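Local coordinates for peptidase M16 domain protein (PDB 4XEA) that probably acts as a zinc-type metallopeptidase of the M16 (insulinase) family, binding a metal ion, here nickel, in its N-terminal half, at residues V20-R25 / F202-I207; Q30-F35 / A96-G101; A36-S41 / T376-G381; A80-S85 / T102-K107; V195-G200 / F369-W374. All blocks are in the same frame, centred on the assembly; numbering follows the deposited sequence. Where two conformers were deposited one is given.

Contact 1 (V20-R25 / F202-I207); sequences VTLMPR and FDADEI
The aromatic ring of F202 packs against L22 and P24 and meets the two in different ways. CG of F202 sits between its own backbone N and carbonyl carbon (chi1 65°), a rotamer that turns the ring from the loop before helix 204-216 back toward strand 19-24. L22 and the backbone of M23 reach the ring at its rim, with L22 CB 3.8 Å from F202 CZ. P24 instead rides over one face, off centre, and its CB also rests 3.6 Å from the carbonyl O of F202. Here the side chains of an inner strand of the mixed sheet pack on a strand-to-helix connection: the chain leaves strand 194-200, the sheet neighbour of 19-24, and turns into a helix whose N-cap is D203. The cap is a carboxylate bond, E206 N to D203 OD1 at 2.8 Å. A204, in the first turn, turns its methyl toward the strand, and P24 CG lies 3.6 Å from A204 CB. L22 has its CG beside the backbone N (chi1 -55°), which carries CD1 out to the helix start, 3.6 Å from the carbonyl O of A204, while CD2 faces I207 CG2 more loosely at 4.3 Å.

Contact 2 (Q30-F35 / A96-G101); sequences QTYAMF and AYYFSG
Strands 31-35 and 96-101 run antiparallel, their axes 4.6 Å apart at closest approach, and three hydrogen-bonded pairs (T31 with G101, A33 with F99, F35 with Y97) each close two backbone bonds, such as A33 N to F99 O at 2.9 Å. On the face that carries T31, A33 and F35, the tightest meeting is between A33 and F99. With CG of F99 placed between its backbone N and carbonyl carbon (chi1 73°), the ring folds back across the strand boundary, and the A33 methyl stands over its face, CB 3.6 Å from the ring centroid, in a CH-pi contact. Beside them Y97 offers its ring edge to the carbonyl O of F35; its hydroxyl is hydrogen-bonded to Y189. The pairing lies within the mixed sheet of the N-terminal M16 domain, where strand 31-37 is flanked by 95-101 and 194-200. The other face bears Y32, M34, Y98 and S100 and looks toward helix 367-379. Here the rings of Y32 and Y98 are nearly parallel, planes 17° apart, but slid so far that they barely overlap; the Y32 hydroxyl does the touching, OH to Y98 CD1 at 3.4 Å. M34, a selenomethionine, runs side by side with Y98. Its chain bends at the last torsion (chi3 -72°), bringing CE to 3.9 Å from Y98 CD2, while SE packs 3.8 Å from A96 CB. At the far end Q30 lays its amide NE2 3.7 Å from S100 CB, and Q30 OE1 is held by N367.

Contact 3 (A36-S41 / T376-G381); sequences ATRYGS and TYFLRG
R38 reaches across to the C-terminal end of helix 367-379 and hydrogen-bonds the last helical carbonyl: NE lies 2.9 Å from L379 O, in the carbonyl plane and on a lone pair. The arginine chain leaves with CG anti to the backbone N (chi1 -167°) and then bends at chi3 (-63°), which turns NE to the carbonyl and lays the guanidinium against L379. One face of that group is covered by L379 CD2, 3.8 Å from R38 NH2. This apolar side is the close-packed one: the other leucine methyl, CD1, meets A36 CB at 3.8 Å and approaches the carbonyl O of T37. The helix stops here in a Schellman motif with G381 as its C-prime residue, and R38, itself the centre of an inverse gamma turn where strand 31-37 gives way to loop, meets this helix end with its positive charge. The looser, wetter side belongs to NH2. A water accepts from R38 NH2 at 2.9 Å and donates to F378 O at 2.7 Å, and sits over the centre of the F378 ring, whose plane is turned 48° from the guanidinium. A leucine at R38 would probably leave the L379 carbonyl without its donor and the bridging water without its arginine partner, weakening the tie between helix end and strand exit.

Contact 4 (A80-S85 / T102-K107); sequences AAHGAS and TGEIAK
Two torsion choices bring the side chains of H82 and K107 together: H82 places CG beside its backbone N, anti to the carbonyl carbon (chi1 -58°), and K107 extends from its helix with CG anti to N (chi1 -175°) before bending at chi3. The bend lays the aliphatic part of the lysine over the imidazole. K107 CD stands above the middle of the H82 ring, 3.8 Å from its centroid and only 11° off the normal, a CH-pi contact in which methylene rather than ammonium does the touching. The amino group goes past the rim, with NZ 4.0 Å from H82 CE1. E104, bent at chi2, approaches the same histidine obliquely, its carboxylate plane almost perpendicular to the ring, and OE1 stays 4.0 Å from H82 ND1. Such a carboxylate and ammonium, both near the ring but not bonded to it, would probably pull the histidine's ionisation in opposing directions. Further in, the backbone takes over. T102 N donates to G83 O at 3.0 Å, the carbonyl pointing almost straight at the nitrogen, and this is the one hydrogen bond joining the two segments. H82 O is hydrogen-bonded to the side-chain NE2 of H108 in helix 105-116, and T102 also packs on M362 of the second subunit. G83, at positive phi, is the C-prime residue of the Schellman motif that ends helix 75-80, and E104 is the N-cap residue of helix 105-116: the contact is a surface meeting of one helix's exit, leading into strand 84-90, with the strand-turn-helix connection that leaves strand 95-101.

Contact 5 (V195-G200 / F369-W374); sequences VLVIAG and FLVRNW
Helix-on-sheet packing of an alpha/beta layer is seen here: helix 367-379 packs on one face of the mixed sheet, its segment 369-374 running nearly antiparallel to strand 195-200, axes 7.7 Å apart. V195, V197 and A199 turn their side chains toward the helix, and V371 and W374 supply its answering surface. V371 stands between V197 and A199. Its CG1, anti to the backbone N (chi1 167°), rests 3.6 Å from the carbonyl O of V197, and the other branch, CG2, packs 3.6 Å from A199 CB and 3.5 Å from A199 N. W374 comes in one turn later: V197 CG2 touches its six-membered ring at CE3, 3.7 Å away, with the two side chains crossing at about a right angle, and V195 CG2 meets the neighbouring CZ3 at 4.1 Å. Replacing V371 by an alanine would probably open a gap opposite V197 and A199, since both branches that fill it would be gone. The V371 side chain also touches Y32 and M34 of strand 31-37, while V197 and A199 touch M23 of strand 19-24 and W374 reaches T21, which seats the helix over three adjacent strands.

From the N terminus, strand 19-24 opens contact 1, which closes at 202-207. Strand 31-37 then opens contacts 2 and 3. Contact 2 closes at 96-101, nested within contact 1; contact 3 waits for 376-381 near the end of helix 367-379, crossing both contacts 1 and 2. Contact 4, a short loop from 80-85 to 102-107, crosses contact 2 and is nested in contacts 1 and 3. Contact 5 runs from 195-200 to 369-374, crossing contact 1 but lying inside contact 3. Contact 2 pairs two strands of the mixed sheet, contacts 1, 3 and 5 join that sheet to helices 204-216 and 367-379, and contact 4 joins the ends of helices 75-80 and 105-116 at its rim.

Contact 1 (V20-R25 / F202-I207)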
# COMPACT_ATOMS: atom_id res chain seq x y z
N VAL A 20 11.62 -13.31 22.52
CA VAL A 20 12.28 -12.86 21.33
C VAL A 20 12.11 -13.93 20.26
O VAL A 20 12.29 -15.12 20.54
CB VAL A 20 13.80 -12.60 21.51
CG1 VAL A 20 14.44 -12.06 20.15
CG2 VAL A 20 14.08 -11.63 22.66
N THR A 21 11.79 -13.50 19.04
CA THR A 21 11.75 -14.40 17.88
C THR A 21 12.54 -13.76 16.75
O THR A 21 12.20 -12.66 16.32
CB THR A 21 10.31 -14.66 17.41
OG1 THR A 21 9.64 -15.51 18.39
CG2 THR A 21 10.30 -15.34 16.04
N LEU A 22 13.58 -14.45 16.28
CA LEU A 22 14.41 -13.98 15.18
C LEU A 22 14.19 -14.90 13.98
O LEU A 22 14.15 -16.13 14.11
CB LEU A 22 15.89 -13.97 15.55
CG LEU A 22 16.35 -13.20 16.80
CD1 LEU A 22 17.88 -13.41 17.06
CD2 LEU A 22 16.00 -11.71 16.73
N MSE A 23 14.01 -14.30 12.81
CA MSE A 23 13.85 -15.03 11.55
C MSE A 23 14.88 -14.54 10.51
O MSE A 23 14.55 -13.77 9.61
CB MSE A 23 12.42 -14.83 11.02
CG MSE A 23 11.37 -15.58 11.82
SE MSE A 23 9.57 -15.06 11.25
CE MSE A 23 9.41 -13.47 12.37
N PRO A 24 16.14 -15.00 10.63
CA PRO A 24 17.16 -14.55 9.68
C PRO A 24 16.91 -15.06 8.25
O PRO A 24 16.59 -16.22 8.06
CB PRO A 24 18.46 -15.13 10.26
CG PRO A 24 18.03 -16.26 11.14
CD PRO A 24 16.69 -15.88 11.67
N ARG A 25 17.01 -14.17 7.26
CA ARG A 25 16.79 -14.50 5.84
C ARG A 25 17.93 -13.82 5.11
O ARG A 25 17.82 -12.65 4.74
CB ARG A 25 15.42 -13.98 5.37
CG ARG A 25 14.25 -14.41 6.29
CD ARG A 25 12.94 -13.70 5.94
NE ARG A 25 12.44 -14.13 4.64
CZ ARG A 25 11.61 -13.45 3.84
NH1 ARG A 25 11.13 -12.26 4.21
NH2 ARG A 25 11.27 -13.96 2.67
N PHE A 202 19.88 -10.29 8.61
CA PHE A 202 20.77 -10.04 9.77
C PHE A 202 21.35 -11.35 10.28
O PHE A 202 20.81 -12.42 10.00
CB PHE A 202 20.00 -9.37 10.90
CG PHE A 202 18.90 -10.26 11.50
CD1 PHE A 202 17.66 -10.40 10.87
CD2 PHE A 202 19.14 -10.97 12.66
CE1 PHE A 202 16.69 -11.23 11.40
CE2 PHE A 202 18.15 -11.80 13.21
CZ PHE A 202 16.92 -11.92 12.58
N ASP A 203 22.42 -11.26 11.06
CA ASP A 203 23.06 -12.45 11.63
C ASP A 203 22.39 -12.74 12.93
O ASP A 203 22.42 -11.91 13.83
CB ASP A 203 24.57 -12.21 11.83
CG ASP A 203 25.26 -13.42 12.42
OD1 ASP A 203 24.92 -13.87 13.53
OD2 ASP A 203 26.15 -13.93 11.75
N ALA A 204 21.76 -13.90 13.03
CA ALA A 204 20.96 -14.22 14.21
C ALA A 204 21.80 -14.39 15.49
O ALA A 204 21.38 -14.00 16.58
CB ALA A 204 20.09 -15.46 13.96
N ASP A 205 23.00 -14.94 15.36
CA ASP A 205 23.87 -15.13 16.53
C ASP A 205 24.32 -13.76 17.04
O ASP A 205 24.36 -13.52 18.24
CB ASP A 205 25.12 -15.97 16.18
CG ASP A 205 24.78 -17.37 15.66
OD1 ASP A 205 23.85 -18.03 16.18
OD2 ASP A 205 25.50 -17.84 14.75
N GLU A 206 24.66 -12.86 16.11
CA GLU A 206 25.11 -11.51 16.45
C GLU A 206 24.02 -10.74 17.19
O GLU A 206 24.27 -10.16 18.25
CB GLU A 206 25.49 -10.74 15.19
CG GLU A 206 25.92 -9.27 15.43
CD GLU A 206 25.86 -8.41 14.16
OE1 GLU A 206 25.31 -8.86 13.13
OE2 GLU A 206 26.38 -7.27 14.21
N ILE A 207 22.81 -10.76 16.64
CA ILE A 207 21.73 -9.96 17.19
C ILE A 207 21.22 -10.55 18.53
O ILE A 207 20.88 -9.79 19.45
CB ILE A 207 20.58 -9.78 16.17
CG1 ILE A 207 21.04 -8.99 14.94
CG2 ILE A 207 19.37 -9.11 16.84
CD1 ILE A 207 21.69 -7.64 15.25

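Contact 2 (Q30-F35 / A96-G101)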
# COMPACT_ATOMS: atom_id res chain seq x y z
N GLN A 30 16.77 -5.98 3.57
CA GLN A 30 16.01 -5.37 4.65
C GLN A 30 15.95 -6.25 5.88
O GLN A 30 15.77 -7.46 5.78
CB GLN A 30 14.59 -5.07 4.19
CG GLN A 30 13.76 -4.28 5.21
CD GLN A 30 12.27 -4.49 5.04
OE1 GLN A 30 11.77 -5.59 5.17
NE2 GLN A 30 11.57 -3.43 4.74
N THR A 31 16.10 -5.62 7.05
CA THR A 31 15.72 -6.21 8.34
C THR A 31 14.55 -5.38 8.86
O THR A 31 14.55 -4.15 8.73
CB THR A 31 16.90 -6.22 9.34
OG1 THR A 31 17.93 -7.06 8.84
CG2 THR A 31 16.49 -6.75 10.78
N TYR A 32 13.51 -6.05 9.38
CA TYR A 32 12.33 -5.40 9.91
C TYR A 32 12.18 -5.93 11.33
O TYR A 32 12.24 -7.15 11.58
CB TYR A 32 11.12 -5.72 9.01
CG TYR A 32 9.79 -5.00 9.34
CD1 TYR A 32 9.02 -5.37 10.46
CD2 TYR A 32 9.28 -4.00 8.51
CE1 TYR A 32 7.80 -4.73 10.75
CE2 TYR A 32 8.05 -3.36 8.80
CZ TYR A 32 7.32 -3.74 9.92
OH TYR A 32 6.13 -3.11 10.24
N ALA A 33 12.05 -5.01 12.28
CA ALA A 33 12.07 -5.36 13.70
C ALA A 33 10.88 -4.68 14.40
O ALA A 33 10.62 -3.51 14.15
CB ALA A 33 13.39 -4.87 14.30
N MSE A 34 10.22 -5.39 15.31
CA MSE A 34 9.10 -4.80 16.04
C MSE A 34 9.17 -5.21 17.52
O MSE A 34 9.36 -6.40 17.82
CB MSE A 34 7.77 -5.24 15.42
CG MSE A 34 6.48 -4.78 16.19
SE MSE A 34 4.78 -5.15 15.28
CE MSE A 34 4.83 -3.85 13.83
N PHE A 35 9.05 -4.21 18.40
CA PHE A 35 9.01 -4.37 19.84
C PHE A 35 7.60 -3.89 20.29
O PHE A 35 7.28 -2.72 20.10
CB PHE A 35 10.12 -3.49 20.45
CG PHE A 35 10.42 -3.72 21.92
CD1 PHE A 35 10.11 -4.91 22.57
CD2 PHE A 35 11.12 -2.75 22.63
CE1 PHE A 35 10.43 -5.09 23.93
CE2 PHE A 35 11.46 -2.94 23.98
CZ PHE A 35 11.09 -4.10 24.62
N ALA A 96 2.84 -0.88 19.25
CA ALA A 96 4.00 -1.40 18.54
C ALA A 96 4.97 -0.30 18.10
O ALA A 96 4.53 0.77 17.63
CB ALA A 96 3.56 -2.19 17.31
N TYR A 97 6.27 -0.61 18.25
CA TYR A 97 7.41 0.21 17.82
C TYR A 97 8.26 -0.62 16.85
O TYR A 97 8.61 -1.78 17.14
CB TYR A 97 8.23 0.65 19.05
CG TYR A 97 7.36 1.37 20.08
CD1 TYR A 97 7.19 2.75 20.02
CD2 TYR A 97 6.63 0.65 21.05
CE1 TYR A 97 6.37 3.41 20.89
CE2 TYR A 97 5.80 1.33 21.96
CZ TYR A 97 5.67 2.70 21.86
OH TYR A 97 4.86 3.40 22.73
N TYR A 98 8.60 -0.05 15.69
CA TYR A 98 9.25 -0.87 14.67
C TYR A 98 10.17 -0.07 13.77
O TYR A 98 9.95 1.13 13.61
CB TYR A 98 8.19 -1.60 13.85
CG TYR A 98 7.21 -0.70 13.11
CD1 TYR A 98 7.41 -0.39 11.78
CD2 TYR A 98 6.07 -0.19 13.74
CE1 TYR A 98 6.51 0.43 11.08
CE2 TYR A 98 5.15 0.62 13.04
CZ TYR A 98 5.38 0.91 11.72
OH TYR A 98 4.53 1.73 11.03
N PHE A 99 11.21 -0.72 13.25
CA PHE A 99 12.07 -0.12 12.27
C PHE A 99 12.24 -1.06 11.11
O PHE A 99 12.02 -2.27 11.20
CB PHE A 99 13.45 0.30 12.88
CG PHE A 99 14.39 -0.84 13.19
CD1 PHE A 99 15.13 -1.45 12.19
CD2 PHE A 99 14.58 -1.26 14.50
CE1 PHE A 99 16.01 -2.48 12.48
CE2 PHE A 99 15.47 -2.29 14.80
CZ PHE A 99 16.18 -2.91 13.79
N SER A 100 12.66 -0.50 10.00
CA SER A 100 13.25 -1.28 8.94
C SER A 100 14.53 -0.60 8.44
O SER A 100 14.64 0.63 8.45
CB SER A 100 12.24 -1.47 7.83
OG SER A 100 12.06 -0.25 7.17
N GLY A 101 15.51 -1.41 8.05
CA GLY A 101 16.80 -0.90 7.59
C GLY A 101 17.65 -1.93 6.88
O GLY A 101 17.22 -3.07 6.69

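Contact 3 (A36-S41 / T376-G381)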
# COMPACT_ATOMS: atom_id res chain seq x y z
N ALA A 36 6.77 -4.79 20.80
CA ALA A 36 5.37 -4.47 21.12
C ALA A 36 4.98 -4.85 22.49
O ALA A 36 5.54 -5.81 23.06
CB ALA A 36 4.42 -5.11 20.12
N THR A 37 3.98 -4.13 23.01
CA THR A 37 3.45 -4.39 24.36
C THR A 37 1.99 -4.82 24.29
O THR A 37 1.22 -4.30 23.48
CB THR A 37 3.59 -3.17 25.29
OG1 THR A 37 2.97 -3.43 26.55
CG2 THR A 37 2.97 -1.96 24.65
N ARG A 38 1.64 -5.79 25.14
CA ARG A 38 0.24 -6.21 25.34
C ARG A 38 -0.53 -5.17 26.19
O ARG A 38 -0.90 -5.41 27.37
CB ARG A 38 0.20 -7.57 26.02
CG ARG A 38 -1.13 -8.25 26.01
CD ARG A 38 -1.11 -9.60 26.73
NE ARG A 38 -0.23 -10.65 26.16
CZ ARG A 38 1.01 -10.95 26.56
NH1 ARG A 38 1.63 -10.24 27.50
NH2 ARG A 38 1.65 -11.96 25.97
N TYR A 39 -0.78 -4.04 25.56
CA TYR A 39 -1.44 -2.88 26.14
C TYR A 39 -1.93 -2.01 24.99
O TYR A 39 -1.14 -1.62 24.11
CB TYR A 39 -0.46 -2.09 26.98
CG TYR A 39 -1.04 -0.83 27.61
CD1 TYR A 39 -2.23 -0.87 28.32
CD2 TYR A 39 -0.38 0.38 27.52
CE1 TYR A 39 -2.77 0.26 28.91
CE2 TYR A 39 -0.90 1.53 28.12
CZ TYR A 39 -2.08 1.45 28.83
OH TYR A 39 -2.59 2.56 29.44
N GLY A 40 -3.22 -1.71 24.96
CA GLY A 40 -3.73 -0.81 23.92
C GLY A 40 -4.85 0.05 24.41
O GLY A 40 -5.06 0.16 25.62
N SER A 41 -5.61 0.60 23.47
CA SER A 41 -6.64 1.60 23.79
C SER A 41 -7.75 1.05 24.67
O SER A 41 -8.37 1.84 25.42
CB SER A 41 -7.26 2.24 22.52
OG SER A 41 -7.96 1.29 21.71
N THR A 376 1.38 -10.14 16.76
CA THR A 376 -0.04 -10.02 17.02
C THR A 376 -0.65 -11.28 17.60
O THR A 376 -1.36 -11.21 18.60
CB THR A 376 -0.80 -9.53 15.73
OG1 THR A 376 -0.38 -8.18 15.48
CG2 THR A 376 -2.28 -9.48 16.00
N TYR A 377 -0.40 -12.43 16.99
CA TYR A 377 -0.94 -13.68 17.52
C TYR A 377 -0.31 -14.07 18.86
O TYR A 377 -0.99 -14.59 19.74
CB TYR A 377 -0.79 -14.81 16.49
CG TYR A 377 -1.76 -14.68 15.30
CD1 TYR A 377 -3.12 -14.47 15.54
CD2 TYR A 377 -1.34 -14.76 13.97
CE1 TYR A 377 -4.02 -14.35 14.53
CE2 TYR A 377 -2.28 -14.67 12.90
CZ TYR A 377 -3.61 -14.45 13.22
OH TYR A 377 -4.62 -14.31 12.29
N PHE A 378 0.99 -13.84 19.02
CA PHE A 378 1.63 -14.08 20.32
C PHE A 378 0.97 -13.29 21.45
O PHE A 378 0.55 -13.86 22.47
CB PHE A 378 3.15 -13.79 20.27
CG PHE A 378 3.78 -13.89 21.63
CD1 PHE A 378 4.16 -15.11 22.13
CD2 PHE A 378 3.91 -12.75 22.40
CE1 PHE A 378 4.71 -15.20 23.43
CE2 PHE A 378 4.42 -12.82 23.70
CZ PHE A 378 4.80 -14.03 24.22
N LEU A 379 0.81 -11.99 21.26
CA LEU A 379 0.28 -11.14 22.30
C LEU A 379 -1.22 -11.44 22.63
O LEU A 379 -1.65 -11.28 23.77
CB LEU A 379 0.47 -9.67 21.97
CG LEU A 379 1.92 -9.13 21.96
CD1 LEU A 379 1.93 -7.64 21.58
CD2 LEU A 379 2.61 -9.33 23.35
N ARG A 380 -1.95 -11.93 21.63
CA ARG A 380 -3.34 -12.35 21.80
C ARG A 380 -3.50 -13.77 22.36
O ARG A 380 -4.62 -14.31 22.39
CB ARG A 380 -4.03 -12.23 20.44
CG ARG A 380 -4.43 -10.76 20.18
CD ARG A 380 -4.86 -10.53 18.73
NE ARG A 380 -5.02 -9.09 18.51
CZ ARG A 380 -5.14 -8.46 17.34
NH1 ARG A 380 -5.21 -9.13 16.18
NH2 ARG A 380 -5.22 -7.13 17.34
N GLY A 381 -2.37 -14.39 22.75
CA GLY A 381 -2.39 -15.56 23.60
C GLY A 381 -1.76 -16.81 23.03
O GLY A 381 -1.69 -17.81 23.74
O HOH W 1 0.65 -14.57 25.03

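Contact 4 (A80-S85 / T102-K107)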
# COMPACT_ATOMS: atom_id res chain seq x y z
N ALA A 80 18.05 6.83 11.34
CA ALA A 80 18.25 7.32 9.97
C ALA A 80 19.73 7.52 9.59
O ALA A 80 20.14 7.17 8.47
CB ALA A 80 17.47 8.63 9.78
N ALA A 81 20.51 8.08 10.51
CA ALA A 81 21.95 8.26 10.29
C ALA A 81 22.68 6.93 10.03
O ALA A 81 23.77 6.94 9.47
CB ALA A 81 22.58 8.99 11.49
N HIS A 82 22.07 5.80 10.42
CA HIS A 82 22.67 4.48 10.18
C HIS A 82 21.83 3.52 9.31
O HIS A 82 22.00 2.30 9.37
CB HIS A 82 23.04 3.83 11.53
CG HIS A 82 24.00 4.66 12.34
ND1 HIS A 82 25.36 4.61 12.14
CD2 HIS A 82 23.78 5.56 13.32
CE1 HIS A 82 25.95 5.45 12.98
NE2 HIS A 82 25.01 6.04 13.70
N GLY A 83 20.94 4.07 8.48
CA GLY A 83 20.29 3.31 7.41
C GLY A 83 19.07 2.50 7.85
O GLY A 83 18.91 1.33 7.47
N ALA A 84 18.22 3.12 8.66
CA ALA A 84 16.93 2.53 9.06
C ALA A 84 15.99 3.67 9.35
O ALA A 84 16.42 4.81 9.48
CB ALA A 84 17.08 1.63 10.31
N SER A 85 14.71 3.34 9.45
CA SER A 85 13.71 4.30 9.92
C SER A 85 12.69 3.62 10.83
O SER A 85 12.40 2.44 10.67
CB SER A 85 13.02 5.00 8.76
OG SER A 85 12.03 4.17 8.21
N THR A 102 18.87 -1.53 6.52
CA THR A 102 19.71 -2.32 5.63
C THR A 102 21.13 -2.63 6.15
O THR A 102 21.94 -3.25 5.43
CB THR A 102 19.83 -1.60 4.28
OG1 THR A 102 20.35 -0.29 4.49
CG2 THR A 102 18.47 -1.47 3.64
N GLY A 103 21.44 -2.20 7.35
CA GLY A 103 22.80 -2.34 7.88
C GLY A 103 22.84 -1.80 9.29
O GLY A 103 21.87 -1.15 9.73
N GLU A 104 23.91 -2.10 10.02
CA GLU A 104 24.09 -1.62 11.39
C GLU A 104 22.89 -2.03 12.24
O GLU A 104 22.39 -1.27 13.07
CB GLU A 104 24.29 -0.10 11.40
CG GLU A 104 25.60 0.39 10.73
CD GLU A 104 26.72 0.52 11.73
OE1 GLU A 104 27.62 1.35 11.51
OE2 GLU A 104 26.70 -0.20 12.76
N ILE A 105 22.44 -3.26 12.00
CA ILE A 105 21.28 -3.81 12.66
C ILE A 105 21.53 -3.88 14.16
O ILE A 105 20.63 -3.57 14.94
CB ILE A 105 20.90 -5.19 12.05
CG1 ILE A 105 20.65 -5.05 10.54
CG2 ILE A 105 19.67 -5.76 12.70
CD1 ILE A 105 19.65 -3.95 10.17
N ALA A 106 22.76 -4.22 14.58
CA ALA A 106 23.12 -4.23 16.02
C ALA A 106 22.78 -2.90 16.68
O ALA A 106 22.15 -2.88 17.75
CB ALA A 106 24.63 -4.57 16.24
N LYS A 107 23.15 -1.81 16.03
CA LYS A 107 22.88 -0.47 16.56
C LYS A 107 21.38 -0.19 16.65
O LYS A 107 20.92 0.34 17.67
CB LYS A 107 23.56 0.61 15.71
CG LYS A 107 23.42 2.03 16.26
CD LYS A 107 24.59 2.92 15.83
CE LYS A 107 25.79 2.73 16.77
NZ LYS A 107 26.98 3.45 16.32

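Contact 5 (V195-G200 / F369-W374)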
# COMPACT_ATOMS: atom_id res chain seq x y z
N VAL A 195 7.11 -8.29 23.57
CA VAL A 195 7.63 -9.24 22.60
C VAL A 195 8.48 -8.46 21.59
O VAL A 195 8.16 -7.31 21.27
CB VAL A 195 6.51 -10.05 21.91
CG1 VAL A 195 5.62 -9.17 20.96
CG2 VAL A 195 7.09 -11.29 21.20
N LEU A 196 9.58 -9.09 21.17
CA LEU A 196 10.51 -8.55 20.17
C LEU A 196 10.65 -9.57 19.05
O LEU A 196 11.04 -10.72 19.29
CB LEU A 196 11.89 -8.29 20.80
CG LEU A 196 12.99 -7.71 19.89
CD1 LEU A 196 12.56 -6.32 19.33
CD2 LEU A 196 14.31 -7.62 20.66
N VAL A 197 10.34 -9.13 17.82
CA VAL A 197 10.33 -10.03 16.65
C VAL A 197 11.07 -9.33 15.51
O VAL A 197 10.86 -8.15 15.27
CB VAL A 197 8.90 -10.42 16.24
CG1 VAL A 197 8.90 -11.40 15.10
CG2 VAL A 197 8.14 -11.06 17.47
N ILE A 198 11.98 -10.06 14.87
CA ILE A 198 12.86 -9.49 13.84
C ILE A 198 12.96 -10.47 12.69
O ILE A 198 13.20 -11.66 12.91
CB ILE A 198 14.27 -9.25 14.38
CG1 ILE A 198 14.21 -8.52 15.72
CG2 ILE A 198 15.14 -8.41 13.38
CD1 ILE A 198 15.58 -8.26 16.33
N ALA A 199 12.77 -9.98 11.47
CA ALA A 199 12.94 -10.79 10.27
C ALA A 199 13.74 -10.04 9.21
O ALA A 199 13.63 -8.81 9.06
CB ALA A 199 11.60 -11.25 9.70
N GLY A 200 14.58 -10.79 8.51
CA GLY A 200 15.30 -10.26 7.36
C GLY A 200 16.79 -10.56 7.34
O GLY A 200 17.24 -11.57 7.93
N PHE A 369 5.00 -8.62 7.14
CA PHE A 369 3.93 -9.56 7.51
C PHE A 369 4.38 -10.61 8.56
O PHE A 369 3.74 -10.81 9.62
CB PHE A 369 3.37 -10.24 6.25
CG PHE A 369 2.30 -11.28 6.53
CD1 PHE A 369 0.94 -10.93 6.42
CD2 PHE A 369 2.63 -12.59 6.84
CE1 PHE A 369 -0.07 -11.89 6.65
CE2 PHE A 369 1.62 -13.55 7.11
CZ PHE A 369 0.27 -13.17 6.99
N LEU A 370 5.50 -11.28 8.30
CA LEU A 370 6.01 -12.26 9.24
C LEU A 370 6.11 -11.70 10.66
O LEU A 370 5.72 -12.34 11.65
CB LEU A 370 7.40 -12.76 8.80
CG LEU A 370 7.42 -13.65 7.58
CD1 LEU A 370 8.83 -13.73 6.98
CD2 LEU A 370 6.88 -15.01 7.92
N VAL A 371 6.63 -10.48 10.75
CA VAL A 371 6.91 -9.88 12.05
C VAL A 371 5.61 -9.46 12.73
O VAL A 371 5.34 -9.86 13.86
CB VAL A 371 7.90 -8.68 11.90
CG1 VAL A 371 7.92 -7.88 13.19
CG2 VAL A 371 9.33 -9.19 11.53
N ARG A 372 4.81 -8.64 12.03
CA ARG A 372 3.55 -8.10 12.53
C ARG A 372 2.64 -9.21 13.03
O ARG A 372 2.07 -9.13 14.12
CB ARG A 372 2.81 -7.31 11.43
CG ARG A 372 2.66 -5.80 11.65
CD ARG A 372 1.84 -5.10 10.54
NE ARG A 372 0.85 -5.99 9.91
CZ ARG A 372 0.93 -6.40 8.64
NH1 ARG A 372 1.93 -6.00 7.86
NH2 ARG A 372 0.01 -7.21 8.15
N ASN A 373 2.50 -10.25 12.22
CA ASN A 373 1.65 -11.38 12.61
C ASN A 373 2.17 -12.26 13.74
O ASN A 373 1.39 -12.68 14.61
CB ASN A 373 1.25 -12.16 11.39
CG ASN A 373 0.24 -11.39 10.58
OD1 ASN A 373 -0.91 -11.42 10.91
ND2 ASN A 373 0.69 -10.59 9.64
N TRP A 374 3.47 -12.48 13.79
CA TRP A 374 4.06 -13.22 14.92
C TRP A 374 3.75 -12.47 16.20
O TRP A 374 3.22 -13.04 17.19
CB TRP A 374 5.59 -13.42 14.77
CG TRP A 374 6.03 -14.68 15.41
CD1 TRP A 374 6.29 -15.84 14.77
CD2 TRP A 374 6.23 -14.94 16.81
NE1 TRP A 374 6.65 -16.80 15.66
CE2 TRP A 374 6.56 -16.29 16.93
CE3 TRP A 374 6.11 -14.16 17.98
CZ2 TRP A 374 6.85 -16.90 18.18
CZ3 TRP A 374 6.38 -14.77 19.24
CH2 TRP A 374 6.70 -16.12 19.33